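Local coordinates for nuclear movement protein (Encephalitozoon cuniculi, PDB 2O30), which is of uncharacterised function but, as a CS-domain protein of the p23/NudC-like family, may bind unfolded proteins, at residues H56-W64 against V72-R80; E15-T23 against I40-I50. The protein carries 1 engineered substitution. All coordinates share one frame; numbering follows the deposited sequence.

Contact 1: residues H56-W64 against V72-R80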
# COMPACT_ATOMS: atom_id res chain seq x y z
N HIS A 56 1.46 17.27 7.78
CA HIS A 56 1.10 17.04 9.18
C HIS A 56 0.33 15.73 9.33
O HIS A 56 -0.06 15.09 8.34
CB HIS A 56 0.24 18.18 9.73
CG HIS A 56 0.89 19.53 9.63
ND1 HIS A 56 1.98 19.88 10.38
CD2 HIS A 56 0.60 20.59 8.85
CE1 HIS A 56 2.34 21.12 10.08
NE2 HIS A 56 1.52 21.57 9.14
N GLU A 57 0.11 15.34 10.58
CA GLU A 57 -0.56 14.09 10.90
C GLU A 57 -2.04 14.07 10.51
O GLU A 57 -2.76 15.07 10.60
CB GLU A 57 -0.35 13.73 12.38
CG GLU A 57 1.09 13.28 12.63
CD GLU A 57 1.37 12.84 14.06
OE1 GLU A 57 0.53 12.14 14.67
OE2 GLU A 57 2.46 13.19 14.57
N VAL A 58 -2.46 12.89 10.02
CA VAL A 58 -3.87 12.66 9.73
C VAL A 58 -4.37 11.42 10.47
O VAL A 58 -3.57 10.60 10.94
CB VAL A 58 -4.12 12.50 8.21
CG1 VAL A 58 -3.76 13.80 7.49
CG2 VAL A 58 -3.31 11.35 7.66
N ASP A 59 -5.69 11.31 10.61
CA ASP A 59 -6.31 10.11 11.14
C ASP A 59 -6.37 9.07 10.01
O ASP A 59 -7.29 9.09 9.21
CB ASP A 59 -7.70 10.44 11.66
CG ASP A 59 -8.43 9.21 12.20
OD1 ASP A 59 -7.86 8.10 12.18
OD2 ASP A 59 -9.59 9.37 12.63
N VAL A 60 -5.39 8.18 9.95
CA VAL A 60 -5.30 7.25 8.81
C VAL A 60 -6.56 6.39 8.67
O VAL A 60 -6.99 6.08 7.54
CB VAL A 60 -3.99 6.41 8.83
CG1 VAL A 60 -4.04 5.30 7.78
CG2 VAL A 60 -2.79 7.30 8.56
N SER A 61 -7.20 6.05 9.79
CA SER A 61 -8.46 5.29 9.77
C SER A 61 -9.62 5.99 9.04
O SER A 61 -10.57 5.34 8.59
CB SER A 61 -8.89 4.88 11.19
OG SER A 61 -9.48 5.97 11.89
N SER A 62 -9.54 7.32 8.91
CA SER A 62 -10.62 8.10 8.31
C SER A 62 -10.50 8.16 6.79
O SER A 62 -11.40 8.69 6.11
CB SER A 62 -10.62 9.53 8.86
OG SER A 62 -9.52 10.27 8.32
N LEU A 63 -9.38 7.66 6.27
CA LEU A 63 -9.08 7.67 4.82
C LEU A 63 -10.21 7.05 4.02
O LEU A 63 -10.66 5.95 4.33
CB LEU A 63 -7.78 6.93 4.54
CG LEU A 63 -7.28 6.83 3.10
CD1 LEU A 63 -7.12 8.20 2.52
CD2 LEU A 63 -5.96 6.06 3.06
N TRP A 64 -10.69 7.76 3.01
CA TRP A 64 -11.78 7.25 2.17
C TRP A 64 -11.54 7.75 0.76
O TRP A 64 -10.93 8.78 0.55
CB TRP A 64 -13.14 7.76 2.69
CG TRP A 64 -14.32 7.32 1.88
CD1 TRP A 64 -15.16 8.11 1.14
CD2 TRP A 64 -14.78 5.97 1.69
NE1 TRP A 64 -16.11 7.34 0.51
CE2 TRP A 64 -15.90 6.03 0.82
CE3 TRP A 64 -14.36 4.73 2.17
CZ2 TRP A 64 -16.61 4.87 0.43
CZ3 TRP A 64 -15.06 3.57 1.76
CH2 TRP A 64 -16.18 3.67 0.92
N VAL A 72 -10.90 10.47 -9.27
CA VAL A 72 -10.86 9.83 -7.96
C VAL A 72 -10.79 10.94 -6.93
O VAL A 72 -9.97 11.85 -7.05
CB VAL A 72 -9.64 8.91 -7.81
CG1 VAL A 72 -9.65 8.24 -6.43
CG2 VAL A 72 -9.65 7.79 -8.89
N ASP A 73 -11.66 10.86 -5.93
CA ASP A 73 -11.63 11.83 -4.82
C ASP A 73 -11.22 11.10 -3.54
O ASP A 73 -11.84 10.12 -3.16
CB ASP A 73 -13.00 12.49 -4.69
CG ASP A 73 -13.28 13.48 -5.81
OD1 ASP A 73 -12.57 14.50 -5.89
OD2 ASP A 73 -14.23 13.26 -6.59
N VAL A 74 -10.14 11.56 -2.91
CA VAL A 74 -9.61 10.95 -1.68
C VAL A 74 -9.78 11.98 -0.57
O VAL A 74 -9.58 13.18 -0.79
CB VAL A 74 -8.12 10.62 -1.86
CG1 VAL A 74 -7.55 9.91 -0.65
CG2 VAL A 74 -7.90 9.76 -3.14
N ASN A 75 -10.21 11.53 0.61
CA ASN A 75 -10.44 12.43 1.75
C ASN A 75 -9.82 11.78 2.98
O ASN A 75 -9.90 10.56 3.15
CB ASN A 75 -11.95 12.59 1.91
CG ASN A 75 -12.34 13.33 3.16
OD1 ASN A 75 -12.63 12.71 4.19
ND2 ASN A 75 -12.35 14.66 3.08
N VAL A 76 -9.18 12.58 3.84
CA VAL A 76 -8.68 12.08 5.12
C VAL A 76 -8.77 13.23 6.12
O VAL A 76 -8.60 14.40 5.73
CB VAL A 76 -7.22 11.49 5.05
CG1 VAL A 76 -6.17 12.54 4.71
CG2 VAL A 76 -6.84 10.79 6.36
N THR A 77 -9.05 12.89 7.38
CA THR A 77 -9.26 13.92 8.41
C THR A 77 -7.92 14.30 9.03
O THR A 77 -7.10 13.44 9.31
CB THR A 77 -10.24 13.40 9.49
OG1 THR A 77 -11.51 13.12 8.89
CG2 THR A 77 -10.42 14.41 10.62
N LYS A 78 -7.69 15.60 9.25
CA LYS A 78 -6.47 16.07 9.90
C LYS A 78 -6.53 15.77 11.40
O LYS A 78 -7.60 15.85 11.99
CB LYS A 78 -6.34 17.59 9.73
CG LYS A 78 -6.13 18.07 8.29
CD LYS A 78 -6.32 19.59 8.24
CE LYS A 78 -6.03 20.17 6.86
NZ LYS A 78 -6.28 21.68 6.92
N LYS A 79 -5.39 15.46 11.99
CA LYS A 79 -5.33 15.28 13.46
C LYS A 79 -5.53 16.61 14.19
O LYS A 79 -6.20 16.67 15.23
CB LYS A 79 -4.02 14.61 13.88
CG LYS A 79 -4.08 13.09 13.84
CD LYS A 79 -2.92 12.44 14.59
CE LYS A 79 -2.74 10.96 14.17
NZ LYS A 79 -1.50 10.33 14.78
N ARG A 80 -4.97 17.67 13.62
CA ARG A 80 -5.08 19.00 14.20
C ARG A 80 -5.80 19.94 13.24
O ARG A 80 -5.54 19.90 12.03
CB ARG A 80 -3.67 19.52 14.54
CG ARG A 80 -3.67 20.78 15.37
CD ARG A 80 -2.27 21.10 15.94
NE ARG A 80 -2.37 22.19 16.90
CZ ARG A 80 -2.53 22.04 18.22
NH1 ARG A 80 -2.59 20.82 18.76
NH2 ARG A 80 -2.62 23.11 18.99
O HOH W 1 -2.48 17.27 12.05
O HOH W 2 -13.23 10.42 5.33

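Contact 2: residues E15-T23 against I40-I50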
# COMPACT_ATOMS: atom_id res chain seq x y z
N GLU A 15 -9.71 18.78 7.24
CA GLU A 15 -9.69 17.70 6.22
C GLU A 15 -8.78 18.03 5.04
O GLU A 15 -8.61 19.19 4.66
CB GLU A 15 -11.10 17.40 5.70
CG GLU A 15 -12.07 16.80 6.70
CD GLU A 15 -13.44 16.51 6.10
OE1 GLU A 15 -13.56 16.55 4.85
OE2 GLU A 15 -14.38 16.23 6.89
N ILE A 16 -8.19 16.98 4.47
CA ILE A 16 -7.41 17.10 3.24
C ILE A 16 -8.15 16.31 2.14
O ILE A 16 -8.61 15.22 2.42
CB ILE A 16 -6.00 16.51 3.46
CG1 ILE A 16 -5.13 17.46 4.31
CG2 ILE A 16 -5.26 16.23 2.13
CD1 ILE A 16 -4.73 18.81 3.61
N ASN A 17 -8.25 16.89 0.94
CA ASN A 17 -8.86 16.22 -0.22
C ASN A 17 -7.86 16.17 -1.35
O ASN A 17 -7.19 17.17 -1.63
CB ASN A 17 -10.11 16.97 -0.68
CG ASN A 17 -11.21 16.96 0.36
OD1 ASN A 17 -11.74 15.90 0.71
ND2 ASN A 17 -11.56 18.14 0.86
N ILE A 18 -7.73 15.01 -1.99
CA ILE A 18 -6.81 14.84 -3.12
C ILE A 18 -7.63 14.30 -4.29
O ILE A 18 -8.49 13.46 -4.09
CB ILE A 18 -5.67 13.88 -2.78
CG1 ILE A 18 -4.82 14.42 -1.62
CG2 ILE A 18 -4.77 13.60 -4.03
CD1 ILE A 18 -3.99 13.32 -0.90
N GLN A 19 -7.36 14.84 -5.47
CA GLN A 19 -8.07 14.40 -6.69
C GLN A 19 -7.07 14.01 -7.77
O GLN A 19 -6.00 14.62 -7.91
CB GLN A 19 -8.96 15.53 -7.23
CG GLN A 19 -9.89 16.16 -6.20
CD GLN A 19 -9.23 17.31 -5.40
OE1 GLN A 19 -8.46 18.13 -5.95
NE2 GLN A 19 -9.54 17.37 -4.10
N PHE A 20 -7.40 12.98 -8.54
CA PHE A 20 -6.57 12.62 -9.69
C PHE A 20 -7.43 11.87 -10.69
O PHE A 20 -8.45 11.32 -10.32
CB PHE A 20 -5.33 11.82 -9.28
CG PHE A 20 -5.63 10.50 -8.62
CD1 PHE A 20 -5.78 10.41 -7.24
CD2 PHE A 20 -5.76 9.33 -9.38
CE1 PHE A 20 -6.03 9.20 -6.62
CE2 PHE A 20 -6.03 8.12 -8.78
CZ PHE A 20 -6.16 8.05 -7.37
N PRO A 21 -7.03 11.90 -11.98
CA PRO A 21 -7.86 11.28 -13.02
C PRO A 21 -7.70 9.77 -13.12
O PRO A 21 -6.60 9.26 -12.89
CB PRO A 21 -7.37 11.98 -14.29
CG PRO A 21 -5.93 12.19 -14.05
CD PRO A 21 -5.83 12.55 -12.55
N VAL A 22 -8.79 9.07 -13.45
CA VAL A 22 -8.78 7.60 -13.53
C VAL A 22 -8.18 7.22 -14.87
O VAL A 22 -8.60 7.78 -15.89
CB VAL A 22 -10.20 7.00 -13.50
CG1 VAL A 22 -10.15 5.49 -13.61
CG2 VAL A 22 -10.95 7.42 -12.27
N THR A 23 -7.25 6.26 -14.86
CA THR A 23 -6.54 5.72 -16.05
C THR A 23 -6.10 6.81 -17.03
O THR A 23 -6.91 7.64 -17.47
CB THR A 23 -7.37 4.61 -16.81
OG1 THR A 23 -8.33 5.20 -17.70
CG2 THR A 23 -8.07 3.68 -15.82
N ILE A 40 2.43 8.49 2.47
CA ILE A 40 1.31 8.27 1.58
C ILE A 40 1.82 7.74 0.23
O ILE A 40 2.80 8.24 -0.31
CB ILE A 40 0.49 9.57 1.40
CG1 ILE A 40 -0.64 9.37 0.37
CG2 ILE A 40 1.43 10.73 1.04
CD1 ILE A 40 -1.52 10.62 0.17
N CYS A 41 1.17 6.69 -0.25
CA CYS A 41 1.46 6.10 -1.55
C CYS A 41 0.15 5.95 -2.29
O CYS A 41 -0.78 5.31 -1.80
CB CYS A 41 2.08 4.72 -1.36
SG CYS A 41 2.38 3.91 -2.95
N VAL A 42 0.06 6.57 -3.47
CA VAL A 42 -1.12 6.43 -4.32
C VAL A 42 -0.63 6.00 -5.70
O VAL A 42 0.22 6.66 -6.29
CB VAL A 42 -1.91 7.77 -4.44
CG1 VAL A 42 -3.07 7.63 -5.44
CG2 VAL A 42 -2.42 8.21 -3.06
N LYS A 43 -1.15 4.89 -6.19
CA LYS A 43 -0.77 4.43 -7.53
C LYS A 43 -2.01 4.22 -8.37
O LYS A 43 -3.06 3.89 -7.86
CB LYS A 43 0.06 3.15 -7.44
CG LYS A 43 1.31 3.32 -6.61
CD LYS A 43 2.41 2.38 -7.06
CE LYS A 43 2.13 0.95 -6.68
NZ LYS A 43 3.40 0.15 -6.77
N ASN A 44 -1.87 4.43 -9.67
CA ASN A 44 -2.98 4.24 -10.58
C ASN A 44 -2.47 3.41 -11.75
O ASN A 44 -1.61 3.87 -12.50
CB ASN A 44 -3.53 5.59 -11.04
CG ASN A 44 -4.72 5.44 -11.99
OD1 ASN A 44 -5.27 4.35 -12.14
ND2 ASN A 44 -5.09 6.53 -12.63
N GLN A 45 -2.96 2.18 -11.85
CA GLN A 45 -2.50 1.22 -12.85
C GLN A 45 -0.98 1.08 -12.80
O GLN A 45 -0.32 1.09 -13.84
CB GLN A 45 -2.92 1.64 -14.26
CG GLN A 45 -4.40 1.52 -14.55
CD GLN A 45 -4.65 1.17 -16.01
OE1 GLN A 45 -4.29 0.08 -16.46
NE2 GLN A 45 -5.27 2.09 -16.74
N GLY A 46 -0.43 1.00 -11.59
CA GLY A 46 1.02 0.87 -11.42
C GLY A 46 1.83 2.16 -11.50
O GLY A 46 2.97 2.18 -11.04
N GLU A 47 1.25 3.22 -12.07
CA GLU A 47 1.91 4.53 -12.15
C GLU A 47 1.76 5.28 -10.82
O GLU A 47 0.66 5.36 -10.27
CB GLU A 47 1.31 5.35 -13.30
CG GLU A 47 1.88 6.77 -13.46
CD GLU A 47 1.06 7.63 -14.43
OE1 GLU A 47 0.54 7.08 -15.44
OE2 GLU A 47 0.92 8.85 -14.18
N ILE A 48 2.86 5.81 -10.31
CA ILE A 48 2.80 6.55 -9.05
C ILE A 48 2.09 7.89 -9.29
O ILE A 48 2.42 8.64 -10.22
CB ILE A 48 4.20 6.74 -8.40
CG1 ILE A 48 4.73 5.39 -7.87
CG2 ILE A 48 4.13 7.76 -7.26
CD1 ILE A 48 6.20 5.40 -7.48
N VAL A 49 1.09 8.16 -8.45
CA VAL A 49 0.41 9.45 -8.43
C VAL A 49 1.07 10.29 -7.34
O VAL A 49 1.46 11.44 -7.59
CB VAL A 49 -1.11 9.30 -8.11
CG1 VAL A 49 -1.80 10.67 -8.04
CG2 VAL A 49 -1.82 8.39 -9.14
N ILE A 50 1.16 9.74 -6.13
CA ILE A 50 1.87 10.38 -5.01
C ILE A 50 2.70 9.35 -4.28
O ILE A 50 2.26 8.22 -4.06
CB ILE A 50 0.92 10.98 -3.96
CG1 ILE A 50 0.02 12.05 -4.56
CG2 ILE A 50 1.72 11.54 -2.77
CD1 ILE A 50 -1.05 12.55 -3.59
O HOH W 3 -3.90 9.27 -12.77

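Contact 1: residues H56-W64 against V72-R80
V76 meets V58 and L63 on the inner face of an antiparallel arrangement in the CS domain, a β-sandwich of the p23/HSP20 type. The C-terminal end of strand 72-78 pairs with the short, weakly bonded strand 58-59, V58 opposite K78. Two overlapping type I turns, D59-S62 and V60-L63, then carry the chain round to its hairpin partner, which includes W64. The tight part is aliphatic. V76 and V58 cross at about a right angle, with V76 CG2 3.7 Å from V58 CB, and L63 CD1 lies 3.6 Å from V74 CG1. V58 and L63 also touch M35 of strand 31-36, which places this face between the two sheets.

At the corner a side chain bridges the strands. With chi1 at 73°, S62 OG lies between its own backbone N and carbonyl carbon, donates to D59 O (2.7 Å, in the carbonyl plane) and accepts from T77 N (2.8 Å, 168° at the hydrogen). Beyond it, W64 and N75 form a hydrogen-bonded pair, W64 N to N75 O at 2.9 Å and N75 N to W64 O at 2.8 Å.

The outer side is looser and polar. E57 and K79, both exposed, cross obliquely with extended chains and join in a salt bridge, E57 OE1 to K79 NZ at 2.7 Å. A water links S62 O to N75 OD1, while N75 ND2 turns to N17 and E15 of the adjoining strand. E57 O is doubly engaged: K79 N approaches 38° out of its carbonyl plane, and a water that accepts from R80 N donates to E57 O, 2.6 Å from it.

Contact 2: residues E15-T23 against I40-I50
F20 of strand 15-21 lays its ring flat between the sheets, one face turned to V49 and its far atoms CE1 and CZ near V42, in the layer-to-layer packing of a β-sandwich. The axes of strands 15-21 and 40-44 approach to 9.6 Å and run at 20° to each other, a spacing bridged here by side chains rather than by backbone pairing. With CG between the backbone N and the carbonyl carbon (chi1 61°), the ring turns to lie along the interface and offers its face to the second sheet. V42 comes from the opposite direction, its CG1 3.6 Å from F20 CE1 and set obliquely to the ring. V49 crosses F20 at about a right angle: its CG2 stands 4.1 Å above the ring plane, near the rim, while CG1 reaches the root of the ring. V49 is placed there by a classic β bulge, in which V49 N and I50 N both donate to V42 O.

Farther along, the packing is between methyls. I18 meets I40 tip to tip, CD1 to CD1 at 3.8 Å, and meets I50 likewise, with I18 CG2 3.9 Å from I50 CD1. Alternation along strand 40-44 puts C41 and K43 on its other side, where C41 is covalently linked to dithiothreitol and both pack on W64 of the second subunit.

The end near the turn is polar, with T23 and Q45 exposed and N44 buried. T23 CB lies 3.3 Å from NE2 of Q45, a residue of the type I' turn N44-E47; the two side chains cross at a slant. A water donates to P21 O and accepts from N44 ND2, whereas N44 OD1 has no partner in the model. The contact therefore holds chiefly by apolar burial, N44 probably paying a desolvation cost at its oxygen.

Overall arrangement
The two contacts belong to one sandwich but join different parts of it. Contact 1 lies within a single sheet and is partly buried: backbone pairing dominates, and charged and water-bridged groups line its outer side. Contact 2 spans both sheets and is largely buried, relying on aliphatic and aromatic packing without direct hydrogen bonds between its segments. Strands 71-78 and 15-21 are neighbours in one sheet and stitch the contacts together, through V74 N to I18 O at 2.8 Å and the packing of K78 CE 3.5 Å from E15 O. Their centres, 14 Å apart, fall on opposite sides of the chain's centre. In sequence they follow in series, strand 47-51 leading on to strand 58-59.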